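Local coordinates for xylose isomerase-like TIM barrel domain-containing protein (Parabacteroides distasonis, PDB 4KW2) that is of unknown function but folds as a xylose isomerase-like TIM barrel and may act as a sugar isomerase or related enzyme, at residues G49-F55 / I90-G96; G60-P64 / L80-E84; L130-E134 / R168-M172; G179-R183 / D213-T218. All blocks are in the same frame, centred on the assembly; numbering follows the deposited sequence.

Contact 1: G49-F55 / I90-G96; sequences GYAEAFF and IKPIAFG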
loop_
_atom_site.group_PDB
_atom_site.type_symbol
_atom_site.label_atom_id
_atom_site.label_comp_id
_atom_site.label_asym_id
_atom_site.label_seq_id
_atom_site.Cartn_x
_atom_site.Cartn_y
_atom_site.Cartn_z
ATOM N N GLY A 49 1.138 -25.495 10.698
ATOM C CA GLY A 49 1.797 -26.710 10.215
ATOM C C GLY A 49 2.076 -26.749 8.723
ATOM O O GLY A 49 2.388 -27.813 8.181
ATOM N N TYR A 50 1.975 -25.599 8.059
ATOM C CA TYR A 50 2.134 -25.516 6.600
ATOM C C TYR A 50 2.799 -24.207 6.193
ATOM O O TYR A 50 2.687 -23.205 6.895
ATOM C CB TYR A 50 0.772 -25.619 5.910
ATOM C CG TYR A 50 0.035 -26.906 6.193
ATOM C CD1 TYR A 50 0.279 -28.047 5.437
ATOM C CD2 TYR A 50 -0.910 -26.986 7.219
ATOM C CE1 TYR A 50 -0.388 -29.231 5.696
ATOM C CE2 TYR A 50 -1.586 -28.170 7.482
ATOM C CZ TYR A 50 -1.320 -29.285 6.714
ATOM O OH TYR A 50 -1.981 -30.459 6.957
ATOM N N ALA A 51 3.486 -24.216 5.055
ATOM C CA ALA A 51 4.139 -23.010 4.558
ATOM C C ALA A 51 4.056 -22.891 3.037
ATOM O O ALA A 51 4.117 -23.886 2.324
ATOM C CB ALA A 51 5.585 -22.977 5.014
ATOM N N GLU A 52 3.872 -21.661 2.562
ATOM C CA GLU A 52 4.010 -21.319 1.149
ATOM C C GLU A 52 5.256 -20.448 1.031
ATOM O O GLU A 52 5.250 -19.287 1.454
ATOM C CB GLU A 52 2.782 -20.564 0.637
ATOM C CG GLU A 52 2.933 -20.033 -0.788
ATOM C CD GLU A 52 1.673 -19.378 -1.326
ATOM O OE1 GLU A 52 0.617 -19.462 -0.656
ATOM O OE2 GLU A 52 1.734 -18.773 -2.425
ATOM N N ALA A 53 6.322 -21.006 0.465
ATOM C CA ALA A 53 7.614 -20.332 0.475
ATOM C C ALA A 53 7.932 -19.618 -0.840
ATOM O O ALA A 53 7.732 -20.161 -1.929
ATOM C CB ALA A 53 8.714 -21.311 0.835
ATOM N N PHE A 54 8.431 -18.392 -0.710
ATOM C CA PHE A 54 8.903 -17.603 -1.833
ATOM C C PHE A 54 10.410 -17.812 -1.993
ATOM O O PHE A 54 11.139 -17.987 -1.003
ATOM C CB PHE A 54 8.592 -16.113 -1.622
ATOM C CG PHE A 54 9.518 -15.433 -0.648
ATOM C CD1 PHE A 54 9.289 -15.508 0.723
ATOM C CD2 PHE A 54 10.630 -14.749 -1.096
ATOM C CE1 PHE A 54 10.157 -14.908 1.620
ATOM C CE2 PHE A 54 11.499 -14.143 -0.202
ATOM C CZ PHE A 54 11.260 -14.221 1.157
ATOM N N PHE A 55 10.872 -17.761 -3.238
ATOM C CA PHE A 55 12.272 -18.002 -3.571
ATOM C C PHE A 55 13.163 -16.794 -3.284
ATOM O O PHE A 55 12.699 -15.649 -3.210
ATOM C CB PHE A 55 12.402 -18.365 -5.053
ATOM C CG PHE A 55 12.099 -19.806 -5.379
ATOM C CD1 PHE A 55 11.437 -20.639 -4.487
ATOM C CD2 PHE A 55 12.456 -20.317 -6.620
ATOM C CE1 PHE A 55 11.168 -21.958 -4.814
ATOM C CE2 PHE A 55 12.189 -21.629 -6.952
ATOM C CZ PHE A 55 11.535 -22.450 -6.050
ATOM N N ILE A 90 6.195 -28.835 10.249
ATOM C CA ILE A 90 5.662 -27.943 9.220
ATOM C C ILE A 90 5.855 -28.599 7.857
ATOM O O ILE A 90 6.958 -29.023 7.542
ATOM C CB ILE A 90 6.413 -26.596 9.197
ATOM C CG1 ILE A 90 6.337 -25.910 10.566
ATOM C CG2 ILE A 90 5.844 -25.690 8.114
ATOM C CD1 ILE A 90 7.249 -24.712 10.710
ATOM N N LYS A 91 4.797 -28.673 7.052
ATOM C CA LYS A 91 4.888 -29.258 5.708
ATOM C C LYS A 91 5.225 -28.164 4.700
ATOM O O LYS A 91 4.605 -27.099 4.727
ATOM C CB LYS A 91 3.560 -29.899 5.302
ATOM C CG LYS A 91 3.053 -30.980 6.242
ATOM C CD LYS A 91 3.719 -32.315 5.965
ATOM C CE LYS A 91 2.959 -33.461 6.616
ATOM N NZ LYS A 91 3.591 -34.770 6.293
ATOM N N PRO A 92 6.198 -28.414 3.801
ATOM C CA PRO A 92 6.506 -27.442 2.755
ATOM C C PRO A 92 5.507 -27.597 1.622
ATOM O O PRO A 92 5.873 -27.976 0.516
ATOM C CB PRO A 92 7.913 -27.837 2.325
ATOM C CG PRO A 92 7.923 -29.319 2.506
ATOM C CD PRO A 92 7.075 -29.595 3.713
ATOM N N ILE A 93 4.250 -27.294 1.919
ATOM C CA ILE A 93 3.116 -27.668 1.076
ATOM C C ILE A 93 3.087 -26.914 -0.254
ATOM O O ILE A 93 2.658 -27.464 -1.268
ATOM C CB ILE A 93 1.780 -27.456 1.835
ATOM C CG1 ILE A 93 0.618 -28.182 1.152
ATOM C CG2 ILE A 93 1.454 -25.979 2.011
ATOM C CD1 ILE A 93 0.532 -29.637 1.535
ATOM N N ALA A 94 3.549 -25.666 -0.255
ATOM C CA ALA A 94 3.473 -24.848 -1.454
ATOM C C ALA A 94 4.726 -24.024 -1.685
ATOM O O ALA A 94 5.444 -23.682 -0.751
ATOM C CB ALA A 94 2.258 -23.933 -1.386
ATOM N N PHE A 95 4.971 -23.724 -2.954
ATOM C CA PHE A 95 5.926 -22.715 -3.349
ATOM C C PHE A 95 5.242 -21.767 -4.320
ATOM O O PHE A 95 4.417 -22.186 -5.125
ATOM C CB PHE A 95 7.146 -23.354 -4.009
ATOM C CG PHE A 95 7.980 -24.156 -3.063
ATOM C CD1 PHE A 95 8.841 -23.527 -2.181
ATOM C CD2 PHE A 95 7.897 -25.537 -3.041
ATOM C CE1 PHE A 95 9.608 -24.262 -1.294
ATOM C CE2 PHE A 95 8.661 -26.276 -2.156
ATOM C CZ PHE A 95 9.518 -25.637 -1.281
ATOM N N GLY A 96 5.598 -20.493 -4.236
ATOM C CA GLY A 96 5.068 -19.484 -5.136
ATOM C C GLY A 96 5.169 -18.128 -4.475
ATOM O O GLY A 96 5.557 -18.058 -3.308
#
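Neighbouring strands 50-53 and 91-98 of the closed parallel barrel meet here, the two strands of one beta-alpha-beta unit, linked through helix 75-86. Lys91 N donates to Gly49 O at 2.8 Å in a nearly straight bond, and Ala51 N returns to Lys91 O. Pro92, the centre of an inverse gamma turn, helps make a beta bulge: the pairing slips by one residue, and Ala51 O next receives Ala94 N at 3.2 Å. Ala53 N to Ala94 O and Gly96 N to Ala53 O finish the pairing.

On the face of Tyr50, the ring runs alongside the Lys91 chain, CD1 to CB 3.8 Å, while Ile93 CB meets its edge. Further on, the short side chain of Ala94 packs against CB and CG of Glu52, CB to CB 4.0 Å. With CG anti to the backbone N (chi1 173°), the extended Glu52 chain carries its buried carboxylate inside the barrel, hydrogen-bonded to Ser240, Thr122 and His203.

On the other face, toward the helices, Ala53 CB packs against Phe95 CD1 at 3.7 Å. The edge of the Phe55 ring meets Phe95, CE1 of Phe55 lying 3.8 Å from CD1 of Phe95, and the ring also stacks on Trp216 of a second subunit. These are neighbouring parallel strands of a beta/alpha barrel, one face turned to the interior and the other lying under the helices.

Contact 2: G60-P64 / L80-E84; sequences GAPFP and LLRHE. With SO4 (sulfate ion), chain G.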
loop_
_atom_site.group_PDB
_atom_site.type_symbol
_atom_site.label_atom_id
_atom_site.label_comp_id
_atom_site.label_asym_id
_atom_site.label_seq_id
_atom_site.Cartn_x
_atom_site.Cartn_y
_atom_site.Cartn_z
ATOM N N GLY A 60 19.672 -19.904 5.907
ATOM C CA GLY A 60 20.140 -19.810 7.290
ATOM C C GLY A 60 20.651 -21.146 7.807
ATOM O O GLY A 60 20.433 -22.182 7.182
ATOM N N ALA A 61 21.340 -21.122 8.944
ATOM C CA ALA A 61 21.905 -22.343 9.528
ATOM C C ALA A 61 20.783 -23.354 9.779
ATOM O O ALA A 61 19.715 -22.976 10.254
ATOM C CB ALA A 61 22.631 -22.026 10.824
ATOM N N PRO A 62 21.025 -24.647 9.496
ATOM C CA PRO A 62 22.290 -25.326 9.209
ATOM C C PRO A 62 22.872 -25.141 7.812
ATOM O O PRO A 62 23.973 -25.625 7.550
ATOM C CB PRO A 62 21.930 -26.801 9.410
ATOM C CG PRO A 62 20.513 -26.872 8.957
ATOM C CD PRO A 62 19.884 -25.578 9.400
ATOM N N PHE A 63 22.159 -24.465 6.917
ATOM C CA PHE A 63 22.699 -24.216 5.580
ATOM C C PHE A 63 23.816 -23.203 5.673
ATOM O O PHE A 63 23.811 -22.362 6.572
ATOM C CB PHE A 63 21.619 -23.722 4.623
ATOM C CG PHE A 63 20.539 -24.723 4.397
ATOM C CD1 PHE A 63 20.688 -25.704 3.436
ATOM C CD2 PHE A 63 19.398 -24.719 5.183
ATOM C CE1 PHE A 63 19.700 -26.644 3.233
ATOM C CE2 PHE A 63 18.410 -25.660 4.994
ATOM C CZ PHE A 63 18.561 -26.622 4.015
ATOM N N PRO A 64 24.789 -23.287 4.761
ATOM C CA PRO A 64 25.877 -22.320 4.798
ATOM C C PRO A 64 25.413 -20.936 4.368
ATOM O O PRO A 64 24.384 -20.800 3.697
ATOM C CB PRO A 64 26.913 -22.893 3.825
ATOM C CG PRO A 64 26.172 -23.838 2.949
ATOM C CD PRO A 64 24.957 -24.296 3.699
ATOM N N LEU A 80 18.281 -31.844 3.213
ATOM C CA LEU A 80 18.390 -31.088 4.453
ATOM C C LEU A 80 17.182 -30.165 4.642
ATOM O O LEU A 80 16.659 -30.037 5.750
ATOM C CB LEU A 80 19.687 -30.285 4.476
ATOM C CG LEU A 80 20.036 -29.558 5.775
ATOM C CD1 LEU A 80 19.971 -30.481 6.983
ATOM C CD2 LEU A 80 21.419 -28.930 5.652
ATOM N N LEU A 81 16.723 -29.547 3.560
ATOM C CA LEU A 81 15.552 -28.674 3.633
ATOM C C LEU A 81 14.313 -29.467 4.059
ATOM O O LEU A 81 13.556 -29.021 4.917
ATOM C CB LEU A 81 15.314 -27.967 2.290
ATOM C CG LEU A 81 14.189 -26.925 2.247
ATOM C CD1 LEU A 81 14.407 -25.864 3.311
ATOM C CD2 LEU A 81 14.097 -26.294 0.865
ATOM N N ARG A 82 14.122 -30.649 3.475
ATOM C CA ARG A 82 13.018 -31.521 3.874
ATOM C C ARG A 82 13.090 -31.867 5.363
ATOM O O ARG A 82 12.084 -31.794 6.073
ATOM C CB ARG A 82 12.992 -32.803 3.032
ATOM C CG ARG A 82 12.539 -32.588 1.593
ATOM C CD ARG A 82 12.131 -33.897 0.921
ATOM N NE ARG A 82 13.213 -34.880 0.940
ATOM C CZ ARG A 82 14.223 -34.941 0.066
ATOM N NH1 ARG A 82 14.333 -34.074 -0.938
ATOM N NH2 ARG A 82 15.148 -35.883 0.207
ATOM N N HIS A 83 14.282 -32.221 5.829
ATOM C CA HIS A 83 14.496 -32.564 7.234
ATOM C C HIS A 83 14.169 -31.400 8.174
ATOM O O HIS A 83 13.553 -31.597 9.222
ATOM C CB HIS A 83 15.944 -33.014 7.436
ATOM C CG HIS A 83 16.325 -33.211 8.869
ATOM N ND1 HIS A 83 15.905 -34.297 9.607
ATOM C CD2 HIS A 83 17.086 -32.461 9.701
ATOM C CE1 HIS A 83 16.388 -34.204 10.833
ATOM N NE2 HIS A 83 17.110 -33.100 10.917
ATOM N N GLU A 84 14.589 -30.195 7.790
ATOM C CA GLU A 84 14.389 -28.993 8.597
ATOM C C GLU A 84 12.907 -28.619 8.747
ATOM O O GLU A 84 12.479 -28.174 9.809
ATOM C CB GLU A 84 15.176 -27.816 8.003
ATOM C CG GLU A 84 16.686 -27.896 8.211
ATOM C CD GLU A 84 17.081 -27.989 9.673
ATOM O OE1 GLU A 84 16.638 -27.135 10.471
ATOM O OE2 GLU A 84 17.830 -28.922 10.022
HETATM S S SO4 G . 13.997 -36.969 8.353
HETATM O O1 SO4 G . 12.922 -37.965 8.571
HETATM O O2 SO4 G . 15.291 -37.683 8.257
HETATM O O3 SO4 G . 13.740 -36.212 7.103
HETATM O O4 SO4 G . 14.033 -36.015 9.484
#
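Phe63 and Leu80 carry the tight half of this contact, where the loop between strand 50-53 and helix 75-86 folds back on the helix it leads into. Leu80 CD2 lies over one face of the Phe63 ring, 4.0 Å from its centroid and 21° off the normal, a CH-pi contact displaced toward the rim. The ring reaches the helix because CG stands beside the backbone N of Phe63, opposite the carbonyl carbon (chi1 -63°), so that CZ comes 3.7 Å from Leu80 CG. The edge of the ring meets the helix backbone, Phe63 CZ lying 3.5 Å from Leu81 N in the ring plane, and CZ also touches Leu81 CB. A flat aromatic suits this place because it can give a face to Leu80 and an edge to Leu81 at once, and Met37 of helix 36-46 adds a further apolar wall.

The outer side is open to solvent and makes fewer contacts. Pro62, exposed and preceded by a cis peptide bond, sets its ring against the bent side chain of Glu84, with CG 3.5 Å from Glu84 OE2, while the nearer Leu80 methyl CD2 is 4.0 Å from Pro62 CG. This is van der Waals contact; the charge of Glu84 is met through OE1 by a salt bridge to Arg88. His83, next to Glu84 but on the outward side of the helix, is exposed; its ND1 donates to sulfate O4 at a distance so short that its detail is doubtful, the ion probably coming from the crystallisation liquor. A mainly apolar side, with Glu84 paired to Arg88 at its margin, marks this outer helix of a TIM barrel, here covered by its own preceding beta-alpha loop.

Contact 3: L130-E134 / R168-M172; sequences LDYIE and RSPLM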
loop_
_atom_site.group_PDB
_atom_site.type_symbol
_atom_site.label_atom_id
_atom_site.label_comp_id
_atom_site.label_asym_id
_atom_site.label_seq_id
_atom_site.Cartn_x
_atom_site.Cartn_y
_atom_site.Cartn_z
ATOM N N LEU A 130 -0.247 -21.953 -20.147
ATOM C CA LEU A 130 -1.090 -22.887 -19.391
ATOM C C LEU A 130 -0.980 -24.338 -19.870
ATOM O O LEU A 130 -0.904 -25.259 -19.050
ATOM C CB LEU A 130 -2.555 -22.437 -19.419
ATOM C CG LEU A 130 -2.852 -21.125 -18.682
ATOM C CD1 LEU A 130 -4.336 -20.796 -18.759
ATOM C CD2 LEU A 130 -2.397 -21.196 -17.232
ATOM N N ASP A 131 -0.975 -24.534 -21.188
ATOM C CA ASP A 131 -0.810 -25.867 -21.766
ATOM C C ASP A 131 0.453 -26.545 -21.249
ATOM O O ASP A 131 0.399 -27.677 -20.759
ATOM C CB ASP A 131 -0.781 -25.804 -23.298
ATOM C CG ASP A 131 -2.173 -25.790 -23.916
ATOM O OD1 ASP A 131 -3.145 -25.408 -23.234
ATOM O OD2 ASP A 131 -2.297 -26.166 -25.096
ATOM N N TYR A 132 1.582 -25.845 -21.347
ATOM C CA TYR A 132 2.858 -26.389 -20.896
ATOM C C TYR A 132 2.856 -26.641 -19.390
ATOM O O TYR A 132 3.337 -27.677 -18.920
ATOM C CB TYR A 132 4.008 -25.451 -21.264
ATOM C CG TYR A 132 5.366 -26.058 -20.998
ATOM C CD1 TYR A 132 5.842 -27.116 -21.777
ATOM C CD2 TYR A 132 6.173 -25.588 -19.968
ATOM C CE1 TYR A 132 7.083 -27.684 -21.533
ATOM C CE2 TYR A 132 7.414 -26.148 -19.721
ATOM C CZ TYR A 132 7.864 -27.193 -20.504
ATOM O OH TYR A 132 9.097 -27.748 -20.256
ATOM N N ILE A 133 2.313 -25.688 -18.640
ATOM C CA ILE A 133 2.219 -25.800 -17.185
ATOM C C ILE A 133 1.343 -26.990 -16.778
ATOM O O ILE A 133 1.660 -27.693 -15.818
ATOM C CB ILE A 133 1.702 -24.482 -16.560
ATOM C CG1 ILE A 133 2.798 -23.416 -16.635
ATOM C CG2 ILE A 133 1.270 -24.686 -15.112
ATOM C CD1 ILE A 133 2.308 -22.011 -16.378
ATOM N N GLU A 134 0.253 -27.219 -17.505
ATOM C CA GLU A 134 -0.619 -28.360 -17.215
ATOM C C GLU A 134 0.120 -29.687 -17.412
ATOM O O GLU A 134 -0.063 -30.616 -16.622
ATOM C CB GLU A 134 -1.891 -28.323 -18.069
ATOM C CG GLU A 134 -2.933 -29.365 -17.670
ATOM C CD GLU A 134 -4.230 -29.261 -18.463
ATOM O OE1 GLU A 134 -4.271 -28.524 -19.470
ATOM O OE2 GLU A 134 -5.217 -29.922 -18.079
ATOM N N ARG A 168 -9.719 -28.377 -18.381
ATOM C CA ARG A 168 -8.368 -28.749 -17.959
ATOM C C ARG A 168 -8.415 -29.687 -16.761
ATOM O O ARG A 168 -9.396 -29.710 -16.020
ATOM C CB ARG A 168 -7.540 -27.511 -17.608
ATOM C CG ARG A 168 -7.205 -26.650 -18.809
ATOM C CD ARG A 168 -6.328 -25.473 -18.427
ATOM N NE ARG A 168 -6.070 -24.621 -19.583
ATOM C CZ ARG A 168 -5.164 -24.868 -20.527
ATOM N NH1 ARG A 168 -4.394 -25.951 -20.469
ATOM N NH2 ARG A 168 -5.020 -24.020 -21.539
ATOM N N SER A 169 -7.335 -30.447 -16.583
ATOM C CA SER A 169 -7.164 -31.366 -15.450
ATOM C C SER A 169 -7.595 -30.749 -14.114
ATOM O O SER A 169 -7.490 -29.538 -13.929
ATOM C CB SER A 169 -5.695 -31.813 -15.365
ATOM O OG SER A 169 -5.356 -32.312 -14.081
ATOM N N PRO A 170 -8.076 -31.585 -13.172
ATOM C CA PRO A 170 -8.456 -31.055 -11.856
ATOM C C PRO A 170 -7.275 -30.481 -11.053
ATOM O O PRO A 170 -7.488 -29.758 -10.080
ATOM C CB PRO A 170 -9.054 -32.274 -11.133
ATOM C CG PRO A 170 -9.286 -33.303 -12.187
ATOM C CD PRO A 170 -8.277 -33.043 -13.255
ATOM N N LEU A 171 -6.049 -30.812 -11.456
ATOM C CA LEU A 171 -4.847 -30.235 -10.859
ATOM C C LEU A 171 -4.735 -28.725 -11.111
ATOM O O LEU A 171 -4.130 -28.009 -10.313
ATOM C CB LEU A 171 -3.596 -30.932 -11.405
ATOM C CG LEU A 171 -3.466 -32.436 -11.152
ATOM C CD1 LEU A 171 -2.394 -33.027 -12.055
ATOM C CD2 LEU A 171 -3.167 -32.717 -9.687
HETATM N N MSE A 172 -5.309 -28.251 -12.219
HETATM C CA MSE A 172 -5.266 -26.828 -12.571
HETATM C C MSE A 172 -6.353 -26.084 -11.846
HETATM O O MSE A 172 -7.526 -26.221 -12.173
HETATM C CB MSE A 172 -5.425 -26.644 -14.081
HETATM C CG MSE A 172 -4.322 -27.346 -14.869
HETATM SE SE MSE A 172 -2.593 -26.447 -14.581
HETATM C CE MSE A 172 -2.809 -24.951 -15.846
#
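Arg168 reaches across to Asp131 and Glu134, joining the start of barrel helix 130-140 to the alpha-beta loop that leads into strand 172-178 of the TIM barrel. The guanidinium meets Asp131 end-on: Arg168 NH2 and NH1 both donate to Asp131 OD1, at 2.9 and 3.1 Å, with that oxygen in the guanidinium plane. Arg168 NH1 also bonds Glu134 OE1 at 2.8 Å, so one nitrogen is shared by two acids. The Glu134 carboxylate is turned 60° from the guanidinium, and OE1 is met on its anti side, 31° out of the carboxylate plane. Leu130 CB covers one guanidinium face, 3.6 Å from Arg168 NH2, so the group's orientation is fixed by two acids at the edge and an aliphatic CB over one face.

The other oxygen of Glu134 is used separately: the backbone N of Ser169 points almost along the C-O axis of OE2. The Glu134 chain extends straight from CG, which lies opposite its own backbone N (chi1 -171°), and this lets a single glutamate span both partners.

Beneath the charges lies Met172, a selenomethionine label whose chain, bent at chi2 and chi3, brings CE to Leu130 CD2 and Ile133 CG2; its CG touches Glu134 CG.

In the next shell Ala164 O accepts from Arg168 NE, and Arg198 binds backbone carbonyls of the loop. The type I turn from Ser169 to Met172 is fixed within by an ST turn, in which Leu171 N donates to Ser169 OG at 3.1 Å.

Contact 4: G179-R183 / D213-T218; sequences GHWKR and DATWGT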
loop_
_atom_site.group_PDB
_atom_site.type_symbol
_atom_site.label_atom_id
_atom_site.label_comp_id
_atom_site.label_asym_id
_atom_site.label_seq_id
_atom_site.Cartn_x
_atom_site.Cartn_y
_atom_site.Cartn_z
ATOM N N GLY A 179 -9.406 -10.028 -0.485
ATOM C CA GLY A 179 -9.018 -8.625 -0.454
ATOM C C GLY A 179 -9.203 -7.993 0.910
ATOM O O GLY A 179 -8.455 -8.284 1.843
ATOM N N HIS A 180 -10.187 -7.109 1.020
ATOM C CA HIS A 180 -10.493 -6.454 2.284
ATOM C C HIS A 180 -11.848 -6.955 2.755
ATOM O O HIS A 180 -12.895 -6.459 2.345
ATOM C CB HIS A 180 -10.462 -4.929 2.144
ATOM C CG HIS A 180 -9.116 -4.326 2.413
ATOM N ND1 HIS A 180 -8.649 -4.090 3.688
ATOM C CD2 HIS A 180 -8.140 -3.911 1.571
ATOM C CE1 HIS A 180 -7.443 -3.555 3.622
ATOM N NE2 HIS A 180 -7.110 -3.436 2.349
ATOM N N TRP A 181 -11.794 -7.971 3.604
ATOM C CA TRP A 181 -12.969 -8.636 4.130
ATOM C C TRP A 181 -13.578 -7.801 5.267
ATOM O O TRP A 181 -12.867 -7.481 6.222
ATOM C CB TRP A 181 -12.549 -10.000 4.669
ATOM C CG TRP A 181 -13.661 -10.747 5.280
ATOM C CD1 TRP A 181 -14.069 -10.707 6.588
ATOM C CD2 TRP A 181 -14.532 -11.646 4.611
ATOM N NE1 TRP A 181 -15.150 -11.536 6.769
ATOM C CE2 TRP A 181 -15.453 -12.127 5.571
ATOM C CE3 TRP A 181 -14.626 -12.098 3.291
ATOM C CZ2 TRP A 181 -16.456 -13.033 5.249
ATOM C CZ3 TRP A 181 -15.612 -13.000 2.975
ATOM C CH2 TRP A 181 -16.517 -13.461 3.951
ATOM N N LYS A 182 -14.867 -7.454 5.231
ATOM C CA LYS A 182 -15.860 -7.846 4.229
ATOM C C LYS A 182 -16.646 -6.597 3.858
ATOM O O LYS A 182 -17.020 -5.822 4.743
ATOM C CB LYS A 182 -16.823 -8.853 4.855
ATOM C CG LYS A 182 -17.835 -9.499 3.922
ATOM C CD LYS A 182 -18.872 -10.246 4.750
ATOM C CE LYS A 182 -19.616 -11.296 3.950
ATOM N NZ LYS A 182 -20.565 -10.701 2.975
ATOM N N ARG A 183 -16.898 -6.409 2.564
ATOM C CA ARG A 183 -17.703 -5.280 2.077
ATOM C C ARG A 183 -18.860 -5.804 1.231
ATOM O O ARG A 183 -18.691 -6.743 0.453
ATOM C CB ARG A 183 -16.841 -4.309 1.267
ATOM C CG ARG A 183 -15.563 -3.911 1.985
ATOM C CD ARG A 183 -14.835 -2.768 1.298
ATOM N NE ARG A 183 -13.477 -2.612 1.821
ATOM C CZ ARG A 183 -12.621 -1.666 1.439
ATOM N NH1 ARG A 183 -12.968 -0.761 0.528
ATOM N NH2 ARG A 183 -11.407 -1.620 1.976
ATOM N N ASP A 213 -11.114 -4.546 10.332
ATOM C CA ASP A 213 -10.735 -3.652 9.264
ATOM C C ASP A 213 -11.421 -2.303 9.444
ATOM O O ASP A 213 -12.421 -2.199 10.145
ATOM C CB ASP A 213 -11.083 -4.278 7.913
ATOM C CG ASP A 213 -10.485 -3.512 6.745
ATOM O OD1 ASP A 213 -9.245 -3.382 6.688
ATOM O OD2 ASP A 213 -11.255 -3.026 5.891
ATOM N N ALA A 214 -10.846 -1.273 8.830
ATOM C CA ALA A 214 -11.398 0.077 8.835
ATOM C C ALA A 214 -12.791 0.117 8.209
ATOM O O ALA A 214 -13.592 0.989 8.537
ATOM C CB ALA A 214 -10.460 1.022 8.084
ATOM N N THR A 215 -13.042 -0.800 7.273
ATOM C CA THR A 215 -14.379 -1.052 6.739
ATOM C C THR A 215 -14.783 -2.477 7.107
ATOM O O THR A 215 -14.016 -3.417 6.895
ATOM C CB THR A 215 -14.435 -0.877 5.204
ATOM O OG1 THR A 215 -13.989 0.435 4.850
ATOM C CG2 THR A 215 -15.850 -1.050 4.684
ATOM N N TRP A 216 -15.977 -2.633 7.673
ATOM C CA TRP A 216 -16.498 -3.954 8.026
ATOM C C TRP A 216 -17.916 -4.113 7.495
ATOM O O TRP A 216 -18.597 -3.125 7.186
ATOM C CB TRP A 216 -16.474 -4.169 9.544
ATOM C CG TRP A 216 -17.424 -3.290 10.267
ATOM C CD1 TRP A 216 -18.685 -3.602 10.673
ATOM C CD2 TRP A 216 -17.203 -1.934 10.640
ATOM N NE1 TRP A 216 -19.267 -2.519 11.285
ATOM C CE2 TRP A 216 -18.374 -1.480 11.277
ATOM C CE3 TRP A 216 -16.124 -1.058 10.507
ATOM C CZ2 TRP A 216 -18.493 -0.186 11.786
ATOM C CZ3 TRP A 216 -16.246 0.222 11.000
ATOM C CH2 TRP A 216 -17.419 0.646 11.639
ATOM N N GLY A 217 -18.356 -5.361 7.385
ATOM C CA GLY A 217 -19.694 -5.654 6.881
ATOM C C GLY A 217 -20.340 -6.863 7.518
ATOM O O GLY A 217 -21.177 -7.514 6.898
ATOM N N THR A 218 -19.968 -7.152 8.760
ATOM C CA THR A 218 -20.516 -8.286 9.488
ATOM C C THR A 218 -20.963 -7.844 10.876
ATOM O O THR A 218 -20.364 -6.955 11.477
ATOM C CB THR A 218 -19.478 -9.421 9.604
ATOM O OG1 THR A 218 -18.320 -8.953 10.301
ATOM C CG2 THR A 218 -19.044 -9.903 8.215
HETATM O O HOH W 1 -13.258 -4.184 4.280
#
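Polar contacts join His180 and Arg183 of the loop after strand 172-178 to Asp213 of the loop before helix 222-232. His180 ND1 donates to Asp213 OD1 at 3.1 Å with a bent geometry of 136°; the acceptor lies slightly out of the imidazole plane, and the donor stands above the carboxylate plane. Asp213 suits this place because its second oxygen works inside its own loop: OD2 accepts from Thr215 N at 3.2 Å, an Asx turn that helps fix the carboxylate. A water links the loops further: it accepts from Arg183 NE at 2.9 Å and lies within hydrogen-bonding distance of Asp213 OD2, to which it probably donates. The guanidinium itself stays beyond salt-bridge range of this acid, though the nearby opposite charge probably steadies both groups.

Van der Waals packing lies alongside. Thr215 sits over one face of the Arg183 guanidinium, its CB 3.9 Å from NE, and its CG2 touches the methylenes of the same extended chain. Farther along, Lys182 CD meets Thr218 CG2 at 3.5 Å. That methyl is turned to the lysine while OG1 bonds to Ile220 O.

A cis peptide bond precedes Lys182, whose carbonyl O comes 3.0 Å from Gly217 N at an angle too poor for a hydrogen bond; a glycine fits so close an approach. Beyond the pair, Trp216 stacks on Phe55 of the third subunit and bonds its Tyr100. The contact thus joins two loops that follow adjacent strands 172-178 and 199-204 of the TIM barrel, linked by a His-carboxylate hydrogen bond at a subunit interface.

Contact 1 is the core of the set, a buried strand pairing about 7 Å from the chain centre, whereas contacts 2, 3 and 4 lie about 18 to 21 Å out. Contacts 1 and 2 share one beta-alpha-beta unit, with contact 2 nested inside the loop that contact 1 closes. Their chemistry differs accordingly: backbone hydrogen bonds in contact 1, aromatic and aliphatic packing in contact 2. Contact 3 relies on salt bridges at a partly buried helix start, and contact 4 on a histidine-carboxylate bond and water between loops. Contacts 1 and 4 both reach subunit interfaces, through Phe55 and Trp216, while contacts 2 and 4 lie on opposite sides of the chain's centre.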